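Local coordinates for uncharacterized protein (Parabacteroides distasonis, PDB 4KW2), which is of unknown function but folds as a xylose isomerase-like TIM barrel and probably acts as a sugar isomerase or related barrel enzyme, at residues V121-E126 and M142-H147. Sequence-based numbering, arbitrary orientation.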
loop_
_atom_site.group_PDB
_atom_site.type_symbol
_atom_site.label_atom_id
_atom_site.label_comp_id
_atom_site.label_asym_id
_atom_site.label_seq_id
_atom_site.Cartn_x
_atom_site.Cartn_y
_atom_site.Cartn_z
ATOM N N VAL A 121 -22.069 -14.204 2.063
ATOM C CA VAL A 121 -20.680 -14.533 1.791
ATOM C C VAL A 121 -20.166 -13.554 0.746
ATOM O O VAL A 121 -20.887 -13.210 -0.193
ATOM C CB VAL A 121 -20.489 -15.996 1.324
ATOM C CG1 VAL A 121 -20.898 -16.963 2.425
ATOM C CG2 VAL A 121 -21.270 -16.292 0.052
ATOM N N THR A 122 -18.941 -13.075 0.940
ATOM C CA THR A 122 -18.279 -12.235 -0.046
ATOM C C THR A 122 -17.328 -13.111 -0.847
ATOM O O THR A 122 -16.612 -13.943 -0.283
ATOM C CB THR A 122 -17.528 -11.061 0.600
ATOM O OG1 THR A 122 -16.686 -11.545 1.646
ATOM C CG2 THR A 122 -18.507 -10.070 1.183
ATOM N N VAL A 123 -17.341 -12.922 -2.165
ATOM C CA VAL A 123 -16.693 -13.835 -3.097
ATOM C C VAL A 123 -16.086 -13.104 -4.291
ATOM O O VAL A 123 -16.569 -12.053 -4.702
ATOM C CB VAL A 123 -17.688 -14.899 -3.621
ATOM C CG1 VAL A 123 -18.343 -15.638 -2.466
ATOM C CG2 VAL A 123 -18.758 -14.275 -4.510
ATOM N N GLU A 124 -15.028 -13.687 -4.843
ATOM C CA GLU A 124 -14.340 -13.150 -6.011
ATOM C C GLU A 124 -14.164 -14.290 -7.010
ATOM O O GLU A 124 -13.100 -14.904 -7.068
ATOM C CB GLU A 124 -12.987 -12.553 -5.603
ATOM C CG GLU A 124 -12.210 -11.893 -6.737
ATOM C CD GLU A 124 -11.034 -11.056 -6.255
ATOM O OE1 GLU A 124 -11.123 -10.444 -5.171
ATOM O OE2 GLU A 124 -10.015 -11.001 -6.974
ATOM N N PRO A 125 -15.222 -14.594 -7.783
ATOM C CA PRO A 125 -15.208 -15.713 -8.700
ATOM C C PRO A 125 -14.934 -15.287 -10.131
ATOM O O PRO A 125 -14.925 -14.095 -10.433
ATOM C CB PRO A 125 -16.641 -16.226 -8.598
ATOM C CG PRO A 125 -17.453 -14.982 -8.391
ATOM C CD PRO A 125 -16.539 -13.931 -7.806
ATOM N N GLU A 126 -14.718 -16.267 -10.998
ATOM C CA GLU A 126 -14.721 -16.036 -12.435
ATOM C C GLU A 126 -16.168 -16.009 -12.908
ATOM O O GLU A 126 -17.063 -16.500 -12.216
ATOM C CB GLU A 126 -13.952 -17.139 -13.165
ATOM C CG GLU A 126 -12.449 -17.103 -12.938
ATOM C CD GLU A 126 -11.742 -18.335 -13.474
ATOM O OE1 GLU A 126 -12.354 -19.428 -13.484
ATOM O OE2 GLU A 126 -10.568 -18.213 -13.881
HETATM N N MSE A 142 -28.400 -18.367 0.856
HETATM C CA MSE A 142 -27.259 -17.532 1.210
HETATM C C MSE A 142 -27.177 -16.380 0.254
HETATM O O MSE A 142 -27.268 -16.565 -0.958
HETATM C CB MSE A 142 -26.005 -18.397 1.086
HETATM C CG MSE A 142 -24.740 -17.729 1.616
HETATM SE SE MSE A 142 -24.905 -17.350 3.538
HETATM C CE MSE A 142 -25.170 -19.201 4.147
ATOM N N GLU A 143 -27.007 -15.175 0.782
ATOM C CA GLU A 143 -26.755 -14.021 -0.067
ATOM C C GLU A 143 -25.287 -13.992 -0.473
ATOM O O GLU A 143 -24.417 -14.443 0.270
ATOM C CB GLU A 143 -27.156 -12.731 0.637
ATOM C CG GLU A 143 -28.657 -12.625 0.843
ATOM C CD GLU A 143 -29.081 -11.257 1.329
ATOM O OE1 GLU A 143 -28.529 -10.782 2.347
ATOM O OE2 GLU A 143 -29.972 -10.662 0.689
ATOM N N VAL A 144 -25.029 -13.475 -1.666
ATOM C CA VAL A 144 -23.698 -13.477 -2.254
ATOM C C VAL A 144 -23.340 -12.057 -2.682
ATOM O O VAL A 144 -24.074 -11.432 -3.447
ATOM C CB VAL A 144 -23.635 -14.423 -3.471
ATOM C CG1 VAL A 144 -22.225 -14.476 -4.044
ATOM C CG2 VAL A 144 -24.103 -15.818 -3.079
ATOM N N ALA A 145 -22.232 -11.545 -2.156
ATOM C CA ALA A 145 -21.725 -10.235 -2.539
ATOM C C ALA A 145 -20.452 -10.430 -3.352
ATOM O O ALA A 145 -19.411 -10.826 -2.817
ATOM C CB ALA A 145 -21.457 -9.387 -1.310
ATOM N N ILE A 146 -20.550 -10.153 -4.649
ATOM C CA ILE A 146 -19.455 -10.381 -5.581
ATOM C C ILE A 146 -18.495 -9.195 -5.576
ATOM O O ILE A 146 -18.904 -8.050 -5.707
ATOM C CB ILE A 146 -19.985 -10.659 -7.005
ATOM C CG1 ILE A 146 -20.756 -11.984 -7.014
ATOM C CG2 ILE A 146 -18.848 -10.707 -8.021
ATOM C CD1 ILE A 146 -21.680 -12.154 -8.200
ATOM N N HIS A 147 -17.217 -9.505 -5.405
ATOM C CA HIS A 147 -16.135 -8.535 -5.392
ATOM C C HIS A 147 -15.329 -8.791 -6.668
ATOM O O HIS A 147 -14.744 -9.861 -6.825
ATOM C CB HIS A 147 -15.284 -8.797 -4.147
ATOM C CG HIS A 147 -14.303 -7.716 -3.820
ATOM N ND1 HIS A 147 -13.381 -7.239 -4.727
ATOM C CD2 HIS A 147 -14.069 -7.055 -2.662
ATOM C CE1 HIS A 147 -12.640 -6.310 -4.149
ATOM N NE2 HIS A 147 -13.036 -6.181 -2.896
#
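V121 and V123 each give an N-H to and take an N-H from the strand beside them, the alternating pattern of parallel neighbours in a TIM barrel. V121 N reaches E143 O at 3.0 Å and V121 O takes A145 N at 2.9 Å; V123 N then bonds A145 O, and V123 O receives H147 N at 2.7 Å. Helix 130-140 makes the crossover between the strands, completing a beta-alpha-beta unit. T122 and A145 point into the barrel, where T122 CG2 lies 3.9 Å from A145 CB and T122 OG1 is hydrogen-bonded to E52. V121, V123, V144 and I146 point the other way, toward the surrounding helices. There V123 CG2 meets V144 CG1 at 3.5 Å, the two side chains crossing at about a right angle, and V123 CG2 also touches I146 CG1. V121 sets CG1 anti to its carbonyl carbon (chi1 -64°), against CG of selenomethionine M142, and packs on helix 103-116 as well. An alanine here is likely to open a gap beside M142 CG and against F109 and F110 of that helix, leaving the bent selenomethionine chain less firmly held. Past the end of strand 121-123, P125 CD rests on I146 CG2. The E124 carboxylate and the H147 ring lie with planes 20° apart, and E124 OE1, buried without a hydrogen-bonding partner, stops 3.9 Å from H147 ND1.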